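PDB 6EXX: protein PES4 from Saccharomyces cerevisiae, which probably binds RNA, including the 3' untranslated regions of messages, and is represented here by its fourth RNA recognition motif (RRM) domain. Local coordinates for residues S3-E8 / R59-L64; L7-A12 / G70-T75; N27-K32 / K50-E55. All blocks are in the same frame, centred on the assembly; numbering follows the deposited sequence.

Contact 1: S3-E8 / R59-L64; sequences STLFLE and RIFNFL
Leu5 on strand 3-8 reaches across to Phe61 on helix 59-64, its CD1 methyl meeting CD1 of the Phe61 ring at 3.7 Å. The methyl arrives at the rim of the ring, close to its plane, and the two side chains lie roughly at right angles. With CG opposite the backbone N (chi1 178°), the Leu5 branch point lies toward the helix, and its two methyls part there: CD1 goes to the ring, while CD2 rests 4.0 Å from CA of Phe61 and, more loosely, 4.4 Å from CG2 of Ile60. A branched leucine suits this place because its two methyls can meet the Phe61 ring and the helix backbone and Ile60 separately. The Phe61 ring, partly exposed, also meets the ring of Trp78.

One turn along the helix, Leu64 brings CD1 against both methyls of Leu7, 4.1 Å from CD2 and 4.2 Å from CD1, again nearly at a right angle. Leu19 of helix 16-25 touches both leucines. The strand and helix segments run almost parallel, 18° apart with axes 10.0 Å from each other, the spacing of a helix laid on one face of the RRM sheet. No hydrogen bond crosses between them. The chemistry is wholly apolar, so the union rests on shape and on keeping these methyls and ring carbons away from water.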
ATOM      1  N   SER A   3     -12.960   0.419   2.014  0.56 12.34           N
ATOM      2  CA  SER A   3     -11.926   0.049   2.956  0.56 12.01           C
ATOM      3  C   SER A   3     -10.639   0.677   2.473  0.56 11.79           C
ATOM      4  O   SER A   3     -10.230   0.457   1.336  0.56 11.50           O
ATOM      5  CB  SER A   3     -11.790  -1.468   3.005  0.56 13.32           C
ATOM      6  OG  SER A   3     -10.901  -1.867   4.028  0.56 15.26           O
ATOM      7  N   THR A   4     -10.011   1.468   3.333  1.00 12.06           N
ATOM      8  CA  THR A   4      -8.774   2.142   2.976  1.00 10.53           C
ATOM      9  C   THR A   4      -7.627   1.614   3.805  1.00 10.37           C
ATOM     10  O   THR A   4      -7.704   1.550   5.026  1.00 11.43           O
ATOM     11  CB  THR A   4      -8.906   3.651   3.154  1.00 12.54           C
ATOM     12  OG1 THR A   4     -10.010   4.102   2.374  1.00 15.93           O
ATOM     13  CG2 THR A   4      -7.658   4.365   2.686  1.00 12.13           C
ATOM     14  N   LEU A   5      -6.560   1.245   3.109  1.00  8.86           N
ATOM     15  CA  LEU A   5      -5.337   0.769   3.720  1.00  8.98           C
ATOM     16  C   LEU A   5      -4.321   1.890   3.650  1.00  8.75           C
ATOM     17  O   LEU A   5      -3.887   2.271   2.567  1.00  9.58           O
ATOM     18  CB  LEU A   5      -4.822  -0.425   2.928  1.00 10.75           C
ATOM     19  CG  LEU A   5      -3.511  -1.049   3.389  1.00 13.56           C
ATOM     20  CD1 LEU A   5      -3.613  -1.479   4.835  1.00 15.66           C
ATOM     21  CD2 LEU A   5      -3.140  -2.222   2.498  1.00 14.65           C
ATOM     22  N   PHE A   6      -3.933   2.424   4.801  1.00  8.56           N
ATOM     23  CA  PHE A   6      -2.883   3.428   4.871  1.00  8.89           C
ATOM     24  C   PHE A   6      -1.530   2.745   4.975  1.00  8.83           C
ATOM     25  O   PHE A   6      -1.374   1.720   5.647  1.00  9.91           O
ATOM     26  CB  PHE A   6      -3.124   4.391   6.035  1.00  9.66           C
ATOM     27  CG  PHE A   6      -4.234   5.359   5.765  1.00 12.62           C
ATOM     28  CD1 PHE A   6      -5.551   5.006   5.990  1.00 15.78           C
ATOM     29  CD2 PHE A   6      -3.964   6.610   5.246  1.00 14.63           C
ATOM     30  CE1 PHE A   6      -6.580   5.900   5.729  1.00 17.72           C
ATOM     31  CE2 PHE A   6      -4.986   7.505   4.981  1.00 17.17           C
ATOM     32  CZ  PHE A   6      -6.291   7.140   5.220  1.00 17.94           C
ATOM     33  N   LEU A   7      -0.572   3.314   4.256  1.00  8.37           N
ATOM     34  CA  LEU A   7       0.749   2.743   4.086  1.00  7.98           C
ATOM     35  C   LEU A   7       1.805   3.776   4.431  1.00  8.48           C
ATOM     36  O   LEU A   7       1.673   4.946   4.071  1.00  9.71           O
ATOM     37  CB  LEU A   7       0.953   2.325   2.628  1.00  9.41           C
ATOM     38  CG  LEU A   7       0.006   1.260   2.094  1.00 10.73           C
ATOM     39  CD1 LEU A   7       0.244   1.034   0.619  1.00 11.56           C
ATOM     40  CD2 LEU A   7       0.141  -0.040   2.875  1.00 12.01           C
ATOM     41  N   GLU A   8       2.869   3.345   5.100  1.00  8.15           N
ATOM     42  CA  GLU A   8       4.016   4.202   5.323  1.00  8.67           C
ATOM     43  C   GLU A   8       5.281   3.352   5.408  1.00  8.21           C
ATOM     44  O   GLU A   8       5.237   2.127   5.333  1.00  8.29           O
ATOM     45  CB  GLU A   8       3.813   5.054   6.578  1.00 10.67           C
ATOM     46  CG  GLU A   8       3.828   4.261   7.853  1.00 12.33           C
ATOM     47  CD  GLU A   8       3.710   5.122   9.087  1.00 15.22           C
ATOM     48  OE1 GLU A   8       2.949   6.110   9.067  1.00 17.49           O
ATOM     49  OE2 GLU A   8       4.387   4.806  10.080  1.00 16.78           O
ATOM     50  N   ARG A  59      -6.745  -8.932   0.924  1.00  8.23           N
ATOM     51  CA  ARG A  59      -5.726  -9.660   0.192  1.00  9.18           C
ATOM     52  C   ARG A  59      -4.440  -8.848   0.052  1.00  9.49           C
ATOM     53  O   ARG A  59      -3.333  -9.384   0.184  1.00  9.94           O
ATOM     54  CB  ARG A  59      -6.257 -10.108  -1.171  1.00 11.95           C
ATOM     55  CG  ARG A  59      -7.540 -10.926  -1.063  1.00 14.83           C
ATOM     56  CD  ARG A  59      -7.675 -12.015  -2.119  1.00 17.43           C
ATOM     57  NE  ARG A  59      -7.898 -11.486  -3.462  1.00 19.74           N
ATOM     58  CZ  ARG A  59      -9.060 -11.021  -3.914  1.00 22.01           C
ATOM     59  NH1 ARG A  59     -10.133 -10.978  -3.134  1.00 23.05           N
ATOM     60  NH2 ARG A  59      -9.143 -10.586  -5.164  1.00 21.51           N
ATOM     61  N   ILE A  60      -4.573  -7.551  -0.193  1.00  8.28           N
ATOM     62  CA  ILE A  60      -3.405  -6.696  -0.332  1.00  8.28           C
ATOM     63  C   ILE A  60      -2.762  -6.402   1.034  1.00  7.86           C
ATOM     64  O   ILE A  60      -1.536  -6.402   1.161  1.00  8.99           O
ATOM     65  CB  ILE A  60      -3.766  -5.407  -1.104  1.00  8.84           C
ATOM     66  CG1 ILE A  60      -4.312  -5.748  -2.499  1.00 10.74           C
ATOM     67  CG2 ILE A  60      -2.573  -4.479  -1.190  1.00  9.96           C
ATOM     68  CD1 ILE A  60      -3.379  -6.573  -3.354  1.00 13.50           C
ATOM     69  N   PHE A  61      -3.573  -6.190   2.064  1.00  7.64           N
ATOM     70  CA  PHE A  61      -3.057  -6.066   3.414  1.00  7.80           C
ATOM     71  C   PHE A  61      -2.199  -7.270   3.783  1.00  7.90           C
ATOM     72  O   PHE A  61      -1.104  -7.138   4.325  1.00  8.05           O
ATOM     73  CB  PHE A  61      -4.193  -5.933   4.421  1.00  8.59           C
ATOM     74  CG  PHE A  61      -3.729  -5.950   5.839  1.00  8.98           C
ATOM     75  CD1 PHE A  61      -3.289  -4.799   6.452  1.00 10.46           C
ATOM     76  CD2 PHE A  61      -3.703  -7.125   6.561  1.00 10.52           C
ATOM     77  CE1 PHE A  61      -2.848  -4.812   7.758  1.00 12.43           C
ATOM     78  CE2 PHE A  61      -3.259  -7.136   7.865  1.00 12.59           C
ATOM     79  CZ  PHE A  61      -2.840  -5.978   8.462  1.00 12.68           C
ATOM     80  N   ASN A  62      -2.695  -8.464   3.501  1.00  7.93           N
ATOM     81  CA  ASN A  62      -1.961  -9.663   3.869  1.00  7.90           C
ATOM     82  C   ASN A  62      -0.588  -9.694   3.210  1.00  7.76           C
ATOM     83  O   ASN A  62       0.393 -10.096   3.833  1.00  8.10           O
ATOM     84  CB  ASN A  62      -2.752 -10.923   3.493  1.00  8.64           C
ATOM     85  CG  ASN A  62      -3.922 -11.188   4.408  1.00  8.23           C
ATOM     86  OD1 ASN A  62      -3.977 -10.704   5.534  1.00  9.33           O
ATOM     87  ND2 ASN A  62      -4.847 -12.008   3.940  1.00  9.45           N
ATOM     88  N   PHE A  63      -0.526  -9.287   1.949  1.00  7.85           N
ATOM     89  CA  PHE A  63       0.725  -9.289   1.214  1.00  7.75           C
ATOM     90  C   PHE A  63       1.716  -8.246   1.742  1.00  7.32           C
ATOM     91  O   PHE A  63       2.917  -8.501   1.835  1.00  7.67           O
ATOM     92  CB  PHE A  63       0.445  -9.044  -0.273  1.00  9.00           C
ATOM     93  CG  PHE A  63       1.658  -9.185  -1.145  1.00 10.05           C
ATOM     94  CD1 PHE A  63       2.504  -8.111  -1.347  1.00 10.29           C
ATOM     95  CD2 PHE A  63       1.954 -10.384  -1.765  1.00 11.95           C
ATOM     96  CE1 PHE A  63       3.630  -8.230  -2.148  1.00 12.15           C
ATOM     97  CE2 PHE A  63       3.074 -10.501  -2.575  1.00 14.00           C
ATOM     98  CZ  PHE A  63       3.906  -9.421  -2.754  1.00 13.85           C
ATOM     99  N   LEU A  64       1.210  -7.058   2.058  1.00  7.58           N
ATOM    100  CA  LEU A  64       2.072  -5.934   2.401  1.00  7.70           C
ATOM    101  C   LEU A  64       2.431  -5.820   3.864  1.00  7.83           C
ATOM    102  O   LEU A  64       3.473  -5.266   4.181  1.00  8.77           O
ATOM    103  CB  LEU A  64       1.432  -4.620   1.978  1.00  8.14           C
ATOM    104  CG  LEU A  64       1.385  -4.359   0.476  1.00  8.89           C
ATOM    105  CD1 LEU A  64       0.564  -3.117   0.194  1.00  9.71           C
ATOM    106  CD2 LEU A  64       2.780  -4.233  -0.118  1.00 10.36           C
TER

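Contact 2: L7-A12 / G70-T75; sequences LENLSA and GGSIVT
The end of the central strand 3-10 of this RRM sheet pairs here with its antiparallel neighbour 72-78. Glu8 and Thr75 form a hydrogen-bonded pair: Glu8 N donates to Thr75 O at 2.9 Å, and Thr75 N returns a bond to Glu8 O at 3.1 Å. Beyond it the chain turns a corner at Asn9, which with Leu10 faces Tyr45 in a G1 beta bulge, and side chain and water take over from backbone pairing. Asn9 ND2 donates to Ile73 O at 2.9 Å; the acceptor lies in the amide plane, and the N-H points almost straight at it (167°). One water accepts from Asn9 ND2 and Ile73 N, and another joins Asn9 OD1 to Ser72 OG. A leucine here would probably leave Ile73 O without this donor and break both water links. CD2 of Leu10 packs 3.8 Å from CG1 of Val74, methyl against methyl. Ser11 lies against Gly70, where a side chain would collide with its hydroxyl; it holds OG between its backbone N and carbonyl carbon (chi1 65°), hydrogen-bonded to Val69 O. A third water links the chains, accepting from Ser11 N at 2.9 Å and lying near Asn9 O and 3.0 Å from Ser72 O.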
ATOM      1  N   LEU A   7      -0.572   3.314   4.256  1.00  8.37           N
ATOM      2  CA  LEU A   7       0.749   2.743   4.086  1.00  7.98           C
ATOM      3  C   LEU A   7       1.805   3.776   4.431  1.00  8.48           C
ATOM      4  O   LEU A   7       1.673   4.946   4.071  1.00  9.71           O
ATOM      5  CB  LEU A   7       0.953   2.325   2.628  1.00  9.41           C
ATOM      6  CG  LEU A   7       0.006   1.260   2.094  1.00 10.73           C
ATOM      7  CD1 LEU A   7       0.244   1.034   0.619  1.00 11.56           C
ATOM      8  CD2 LEU A   7       0.141  -0.040   2.875  1.00 12.01           C
ATOM      9  N   GLU A   8       2.869   3.345   5.100  1.00  8.15           N
ATOM     10  CA  GLU A   8       4.016   4.202   5.323  1.00  8.67           C
ATOM     11  C   GLU A   8       5.281   3.352   5.408  1.00  8.21           C
ATOM     12  O   GLU A   8       5.237   2.127   5.333  1.00  8.29           O
ATOM     13  CB  GLU A   8       3.813   5.054   6.578  1.00 10.67           C
ATOM     14  CG  GLU A   8       3.828   4.261   7.853  1.00 12.33           C
ATOM     15  CD  GLU A   8       3.710   5.122   9.087  1.00 15.22           C
ATOM     16  OE1 GLU A   8       2.949   6.110   9.067  1.00 17.49           O
ATOM     17  OE2 GLU A   8       4.387   4.806  10.080  1.00 16.78           O
ATOM     18  N   ASN A   9       6.410   4.029   5.557  1.00  8.02           N
ATOM     19  CA  ASN A   9       7.702   3.363   5.535  1.00  8.17           C
ATOM     20  C   ASN A   9       7.900   2.637   4.205  1.00  7.71           C
ATOM     21  O   ASN A   9       8.513   1.564   4.160  1.00  8.37           O
ATOM     22  CB  ASN A   9       7.868   2.412   6.726  1.00  8.63           C
ATOM     23  CG  ASN A   9       9.311   2.301   7.190  1.00  9.63           C
ATOM     24  OD1 ASN A   9      10.026   3.308   7.256  1.00 10.75           O
ATOM     25  ND2 ASN A   9       9.750   1.093   7.510  1.00  9.97           N
ATOM     26  N   LEU A  10       7.408   3.238   3.118  1.00  7.62           N
ATOM     27  CA  LEU A  10       7.569   2.681   1.785  1.00  7.06           C
ATOM     28  C   LEU A  10       8.899   3.117   1.179  1.00  7.19           C
ATOM     29  O   LEU A  10       9.168   4.306   0.993  1.00  8.10           O
ATOM     30  CB  LEU A  10       6.448   3.132   0.859  1.00  7.67           C
ATOM     31  CG  LEU A  10       5.025   2.851   1.332  1.00  8.04           C
ATOM     32  CD1 LEU A  10       4.042   3.308   0.287  1.00  9.07           C
ATOM     33  CD2 LEU A  10       4.839   1.379   1.695  1.00  9.48           C
ATOM     34  N   SER A  11       9.739   2.150   0.859  1.00  6.93           N
ATOM     35  CA  SER A  11      10.952   2.418   0.118  1.00  7.33           C
ATOM     36  C   SER A  11      10.612   2.961  -1.265  1.00  6.79           C
ATOM     37  O   SER A  11       9.500   2.843  -1.773  1.00  7.19           O
ATOM     38  CB  SER A  11      11.747   1.133  -0.016  1.00  7.77           C
ATOM     39  OG  SER A  11      11.016   0.213  -0.790  1.00  8.01           O
ATOM     40  N   ALA A  12      11.615   3.551  -1.904  1.00  7.44           N
ATOM     41  CA  ALA A  12      11.463   4.031  -3.271  1.00  7.58           C
ATOM     42  C   ALA A  12      10.957   2.961  -4.233  1.00  6.82           C
ATOM     43  O   ALA A  12      10.170   3.261  -5.131  1.00  7.64           O
ATOM     44  CB  ALA A  12      12.777   4.606  -3.774  1.00  8.11           C
ATOM     45  N   GLY A  70      12.772  -3.120  -0.427  1.00  7.57           N
ATOM     46  CA  GLY A  70      13.720  -2.033  -0.647  1.00  8.00           C
ATOM     47  C   GLY A  70      14.368  -1.488   0.615  1.00  7.39           C
ATOM     48  O   GLY A  70      14.691  -0.296   0.700  1.00  8.49           O
ATOM     49  N   GLY A  71      14.557  -2.353   1.610  1.00  7.64           N
ATOM     50  CA  GLY A  71      15.259  -1.982   2.820  1.00  7.67           C
ATOM     51  C   GLY A  71      14.390  -1.525   3.971  1.00  7.74           C
ATOM     52  O   GLY A  71      14.914  -1.340   5.066  1.00  9.18           O
ATOM     53  N   SER A  72      13.085  -1.382   3.734  1.00  7.86           N
ATOM     54  CA  SER A  72      12.176  -0.884   4.748  1.00  8.03           C
ATOM     55  C   SER A  72      10.980  -1.820   4.891  1.00  7.67           C
ATOM     56  O   SER A  72      10.458  -2.336   3.898  1.00  8.13           O
ATOM     57  CB  SER A  72      11.689   0.509   4.362  1.00  9.62           C
ATOM     58  OG  SER A  72      12.750   1.446   4.354  1.00 11.41           O
ATOM     59  N   ILE A  73      10.570  -2.040   6.134  1.00  7.63           N
ATOM     60  CA  ILE A  73       9.408  -2.869   6.434  0.53  7.50           C
ATOM     61  C   ILE A  73       8.130  -2.046   6.251  1.00  7.52           C
ATOM     62  O   ILE A  73       7.932  -1.033   6.929  1.00  9.22           O
ATOM     63  CB  ILE A  73       9.507  -3.433   7.869  0.53  8.71           C
ATOM     64  CG1 ILE A  73      10.721  -4.361   7.983  0.53 10.03           C
ATOM     65  CG2 ILE A  73       8.235  -4.171   8.245  0.53  8.97           C
ATOM     66  CD1 ILE A  73      11.049  -4.784   9.400  0.53 11.79           C
ATOM     67  N   VAL A  74       7.279  -2.468   5.321  1.00  7.67           N
ATOM     68  CA  VAL A  74       6.040  -1.766   5.050  1.00  8.34           C
ATOM     69  C   VAL A  74       5.155  -1.784   6.275  1.00  9.51           C
ATOM     70  O   VAL A  74       4.896  -2.836   6.864  1.00 10.73           O
ATOM     71  CB  VAL A  74       5.300  -2.395   3.869  1.00  9.15           C
ATOM     72  CG1 VAL A  74       3.943  -1.729   3.654  1.00 10.41           C
ATOM     73  CG2 VAL A  74       6.159  -2.318   2.624  1.00  9.45           C
ATOM     74  N   THR A  75       4.682  -0.600   6.634  1.00  9.69           N
ATOM     75  CA  THR A  75       3.902  -0.419   7.826  1.00 11.14           C
ATOM     76  C   THR A  75       2.510   0.054   7.426  1.00 10.49           C
ATOM     77  O   THR A  75       2.343   0.923   6.571  1.00 11.84           O
ATOM     78  CB  THR A  75       4.685   0.522   8.733  1.00 14.86           C
ATOM     79  OG1 THR A  75       5.971  -0.073   9.005  1.00 15.60           O
ATOM     80  CG2 THR A  75       3.950   0.774  10.016  1.00 16.94           C
TER
HETATM   81  O   HOH W   1       9.077  -0.381   2.028  1.00  9.16           O
HETATM   82  O   HOH W   2      12.056  -0.827   8.281  1.00 12.50           O
HETATM   83  O   HOH W   3      12.743   2.724   6.754  1.00 20.59           O

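Contact 3: N27-K32 / K50-E55; sequences NIRPFK and KFRNFE
Arg52 lies between Phe31 and Arg29, its guanidinium having Phe31 CE1 over one face and the Arg29 guanidinium over the other. Its CG sits over the centre of the Phe31 ring, 3.7 Å from the centroid and 14° off the normal, a CH-pi contact; farther out, Arg52 NH1 comes to 3.4 Å from Phe31 CE1, with ring and guanidinium planes 47° apart. The chain is extended from CG to NE, which lets it cross the ring and bring NE to Arg29 O at 2.8 Å. That oxygen lies near the guanidinium plane and also accepts from a water held by Arg52 N. The bond fixes how Arg52 is turned, while Arg29, bent at chi3, folds back over it. The two guanidinium planes are 34° apart, but NH1 of Arg29 and NH2 of Arg52 are both donors, so this close approach of like charges probably carries a cost that nearby solvent may soften.

This group lies beside the place where strand 44-51 of the RRM sheet pairs with edge strand 32-39, at a classic beta bulge: Phe31 and Lys32 both face Lys50. Lys50 O takes a weak bond from Phe31 N and a second, at 3.3 Å, from Lys32 N, while Lys50 N donates to Lys32 O at 2.9 Å. The aliphatic part of Lys50 suits this surface, its CD lying 3.9 Å from Phe31 CB. Toward the interior Ile28 lays CG2 at the edge of the Phe51 ring, 3.9 Å from CD1, and Ala57 and Ile60 of helix 54-64 also touch that ring.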
ATOM      1  N   ASN A  27      -6.448  -9.535  -9.304  1.00 10.46           N
ATOM      2  CA  ASN A  27      -7.698  -9.187  -9.974  1.00 11.06           C
ATOM      3  C   ASN A  27      -8.529  -8.222  -9.130  1.00 11.05           C
ATOM      4  O   ASN A  27      -9.750  -8.335  -9.059  1.00 12.43           O
ATOM      5  CB  ASN A  27      -8.515 -10.440 -10.303  1.00 12.67           C
ATOM      6  CG  ASN A  27      -9.675 -10.150 -11.228  1.00 15.21           C
ATOM      7  OD1 ASN A  27      -9.563  -9.356 -12.160  1.00 17.46           O
ATOM      8  ND2 ASN A  27     -10.812 -10.768 -10.954  1.00 15.58           N
ATOM      9  N   ILE A  28      -7.845  -7.273  -8.500  1.00 10.78           N
ATOM     10  CA  ILE A  28      -8.477  -6.254  -7.668  1.00 11.58           C
ATOM     11  C   ILE A  28      -8.396  -4.905  -8.354  1.00 13.18           C
ATOM     12  O   ILE A  28      -7.332  -4.517  -8.838  1.00 13.92           O
ATOM     13  CB  ILE A  28      -7.789  -6.168  -6.292  1.00 11.76           C
ATOM     14  CG1 ILE A  28      -8.121  -7.420  -5.481  1.00 12.76           C
ATOM     15  CG2 ILE A  28      -8.200  -4.895  -5.538  1.00 13.12           C
ATOM     16  CD1 ILE A  28      -7.299  -7.590  -4.249  1.00 13.50           C
ATOM     17  N   ARG A  29      -9.525  -4.198  -8.384  1.00 13.04           N
ATOM     18  CA  ARG A  29      -9.598  -2.848  -8.920  1.00 14.12           C
ATOM     19  C   ARG A  29      -9.829  -1.876  -7.769  1.00 13.31           C
ATOM     20  O   ARG A  29     -10.959  -1.699  -7.321  1.00 13.72           O
ATOM     21  CB  ARG A  29     -10.744  -2.743  -9.927  1.00 18.03           C
ATOM     22  CG  ARG A  29     -10.604  -3.691 -11.108  1.00 22.86           C
ATOM     23  CD  ARG A  29     -11.723  -3.506 -12.122  1.00 28.31           C
ATOM     24  NE  ARG A  29     -13.039  -3.777 -11.550  1.00 33.31           N
ATOM     25  CZ  ARG A  29     -14.027  -2.890 -11.483  1.00 37.09           C
ATOM     26  NH1 ARG A  29     -13.855  -1.662 -11.957  1.00 38.61           N
ATOM     27  NH2 ARG A  29     -15.189  -3.231 -10.944  1.00 38.09           N
ATOM     28  N   PRO A  30      -8.753  -1.256  -7.267  1.00 13.38           N
ATOM     29  CA  PRO A  30      -8.932  -0.272  -6.203  1.00 12.42           C
ATOM     30  C   PRO A  30      -9.616   0.968  -6.750  1.00 12.12           C
ATOM     31  O   PRO A  30      -9.556   1.231  -7.950  1.00 14.40           O
ATOM     32  CB  PRO A  30      -7.499   0.048  -5.778  1.00 13.71           C
ATOM     33  CG  PRO A  30      -6.694  -0.186  -7.011  1.00 15.34           C
ATOM     34  CD  PRO A  30      -7.354  -1.331  -7.719  1.00 14.41           C
ATOM     35  N   PHE A  31     -10.269   1.719  -5.876  1.00 11.69           N
ATOM     36  CA  PHE A  31     -10.764   3.033  -6.250  1.00 12.41           C
ATOM     37  C   PHE A  31      -9.592   3.983  -6.498  1.00 12.52           C
ATOM     38  O   PHE A  31      -9.649   4.807  -7.410  1.00 15.18           O
ATOM     39  CB  PHE A  31     -11.667   3.615  -5.160  1.00 13.26           C
ATOM     40  CG  PHE A  31     -13.081   3.096  -5.169  1.00 14.74           C
ATOM     41  CD1 PHE A  31     -13.776   2.916  -6.350  1.00 16.06           C
ATOM     42  CD2 PHE A  31     -13.739   2.843  -3.974  1.00 15.26           C
ATOM     43  CE1 PHE A  31     -15.085   2.466  -6.340  1.00 17.03           C
ATOM     44  CE2 PHE A  31     -15.046   2.396  -3.964  1.00 15.59           C
ATOM     45  CZ  PHE A  31     -15.711   2.202  -5.143  1.00 16.01           C
ATOM     46  N   LYS A  32      -8.539   3.884  -5.686  1.00 11.75           N
ATOM     47  CA  LYS A  32      -7.420   4.813  -5.798  1.00 12.45           C
ATOM     48  C   LYS A  32      -6.169   4.230  -5.160  1.00 11.00           C
ATOM     49  O   LYS A  32      -6.236   3.694  -4.068  1.00 11.46           O
ATOM     50  CB  LYS A  32      -7.765   6.135  -5.097  1.00 15.80           C
ATOM     51  CG  LYS A  32      -6.727   7.239  -5.281  1.00 20.06           C
ATOM     52  CD  LYS A  32      -6.863   7.902  -6.646  1.00 24.54           C
ATOM     53  CE  LYS A  32      -5.935   9.098  -6.790  1.00 27.88           C
ATOM     54  NZ  LYS A  32      -4.515   8.687  -6.954  1.00 29.81           N
ATOM     55  N   LYS A  50      -7.319   2.878  -1.551  1.00  8.64           N
ATOM     56  CA  LYS A  50      -8.735   2.866  -1.217  1.00  9.54           C
ATOM     57  C   LYS A  50      -9.383   1.765  -2.030  1.00  9.42           C
ATOM     58  O   LYS A  50      -9.375   1.817  -3.258  1.00 10.94           O
ATOM     59  CB  LYS A  50      -9.398   4.201  -1.541  1.00 10.73           C
ATOM     60  CG  LYS A  50     -10.849   4.270  -1.074  1.00 12.90           C
ATOM     61  CD  LYS A  50     -11.641   5.418  -1.686  1.00 17.48           C
ATOM     62  CE  LYS A  50     -11.021   6.765  -1.444  1.00 20.47           C
ATOM     63  NZ  LYS A  50     -11.880   7.815  -2.051  1.00 21.02           N
ATOM     64  N   PHE A  51      -9.928   0.776  -1.331  1.00  9.66           N
ATOM     65  CA  PHE A  51     -10.557  -0.382  -1.953  1.00 10.01           C
ATOM     66  C   PHE A  51     -12.079  -0.288  -1.920  1.00 10.68           C
ATOM     67  O   PHE A  51     -12.663   0.400  -1.082  1.00 11.25           O
ATOM     68  CB  PHE A  51     -10.131  -1.663  -1.238  1.00  9.54           C
ATOM     69  CG  PHE A  51      -8.661  -1.946  -1.324  1.00  8.89           C
ATOM     70  CD1 PHE A  51      -8.138  -2.607  -2.424  1.00  9.93           C
ATOM     71  CD2 PHE A  51      -7.806  -1.569  -0.304  1.00  8.63           C
ATOM     72  CE1 PHE A  51      -6.795  -2.889  -2.496  1.00  9.95           C
ATOM     73  CE2 PHE A  51      -6.462  -1.849  -0.384  1.00  9.23           C
ATOM     74  CZ  PHE A  51      -5.959  -2.502  -1.480  1.00  9.08           C
ATOM     75  N   ARG A  52     -12.714  -1.010  -2.836  1.00 11.70           N
ATOM     76  CA  ARG A  52     -14.164  -1.047  -2.922  1.00 12.41           C
ATOM     77  C   ARG A  52     -14.820  -1.770  -1.754  1.00 13.43           C
ATOM     78  O   ARG A  52     -15.977  -1.501  -1.442  1.00 15.03           O
ATOM     79  CB  ARG A  52     -14.578  -1.718  -4.227  1.00 13.57           C
ATOM     80  CG  ARG A  52     -14.079  -1.010  -5.455  1.00 16.31           C
ATOM     81  CD  ARG A  52     -14.165  -1.900  -6.687  1.00 19.10           C
ATOM     82  NE  ARG A  52     -13.642  -1.223  -7.869  1.00 22.49           N
ATOM     83  CZ  ARG A  52     -14.350  -0.421  -8.654  1.00 25.77           C
ATOM     84  NH1 ARG A  52     -15.630  -0.183  -8.399  1.00 26.98           N
ATOM     85  NH2 ARG A  52     -13.775   0.146  -9.702  1.00 27.39           N
ATOM     86  N   ASN A  53     -14.097  -2.691  -1.130  1.00 13.64           N
ATOM     87  CA  ASN A  53     -14.651  -3.473  -0.039  1.00 14.09           C
ATOM     88  C   ASN A  53     -13.524  -4.078   0.784  1.00 13.54           C
ATOM     89  O   ASN A  53     -12.347  -4.021   0.405  1.00 12.55           O
ATOM     90  CB  ASN A  53     -15.602  -4.557  -0.562  1.00 15.32           C
ATOM     91  CG  ASN A  53     -14.980  -5.401  -1.643  1.00 16.99           C
ATOM     92  OD1 ASN A  53     -13.933  -6.017  -1.440  1.00 17.33           O
ATOM     93  ND2 ASN A  53     -15.619  -5.433  -2.809  1.00 20.14           N
ATOM     94  N   PHE A  54     -13.888  -4.657   1.918  1.00 13.96           N
ATOM     95  CA  PHE A  54     -12.911  -5.189   2.851  1.00 13.59           C
ATOM     96  C   PHE A  54     -12.265  -6.455   2.304  1.00 11.70           C
ATOM     97  O   PHE A  54     -11.125  -6.751   2.621  1.00 10.91           O
ATOM     98  CB  PHE A  54     -13.578  -5.462   4.199  1.00 15.89           C
ATOM     99  CG  PHE A  54     -12.608  -5.754   5.300  1.00 16.63           C
ATOM    100  CD1 PHE A  54     -11.693  -4.795   5.715  1.00 19.57           C
ATOM    101  CD2 PHE A  54     -12.601  -6.990   5.921  1.00 15.27           C
ATOM    102  CE1 PHE A  54     -10.796  -5.063   6.731  1.00 20.82           C
ATOM    103  CE2 PHE A  54     -11.713  -7.263   6.948  1.00 16.82           C
ATOM    104  CZ  PHE A  54     -10.806  -6.300   7.350  1.00 19.45           C
ATOM    105  N   GLU A  55     -13.005  -7.205   1.495  1.00 13.32           N
ATOM    106  CA  GLU A  55     -12.488  -8.423   0.886  1.00 14.55           C
ATOM    107  C   GLU A  55     -11.269  -8.125   0.012  1.00 12.99           C
ATOM    108  O   GLU A  55     -10.240  -8.788   0.117  1.00 13.30           O
ATOM    109  CB  GLU A  55     -13.585  -9.099   0.060  1.00 18.65           C
ATOM    110  CG  GLU A  55     -14.675  -9.775   0.888  1.00 21.94           C
ATOM    111  CD  GLU A  55     -15.694  -8.818   1.482  1.00 24.69           C
ATOM    112  OE1 GLU A  55     -15.843  -7.683   0.982  1.00 25.70           O
ATOM    113  OE2 GLU A  55     -16.376  -9.221   2.454  1.00 27.59           O
TER
HETATM  114  O   HOH W   4     -11.123  -2.585  -4.600  1.00 13.24           O

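All three contacts belong to a single RRM domain and its antiparallel sheet. Contact 1 lies nearest the chain's centre, with contact 2 centred about 12 Å and contact 3 about 10 Å from the centre of contact 1; the centres of contacts 2 and 3 are about 21 Å apart on opposite sides of the chain's centre. Contacts 1 and 2 both start on strand 3-10 and share Leu7 and Glu8, whereas contacts 1 and 3 share helix 54-64. Along the chain, contact 3 nests inside the loops closed by the other two. Strand 3-10 packs on the helix in contact 1 and pairs with 72-78 in contact 2, while its other neighbour, 44-51, carries the pairing of contact 3.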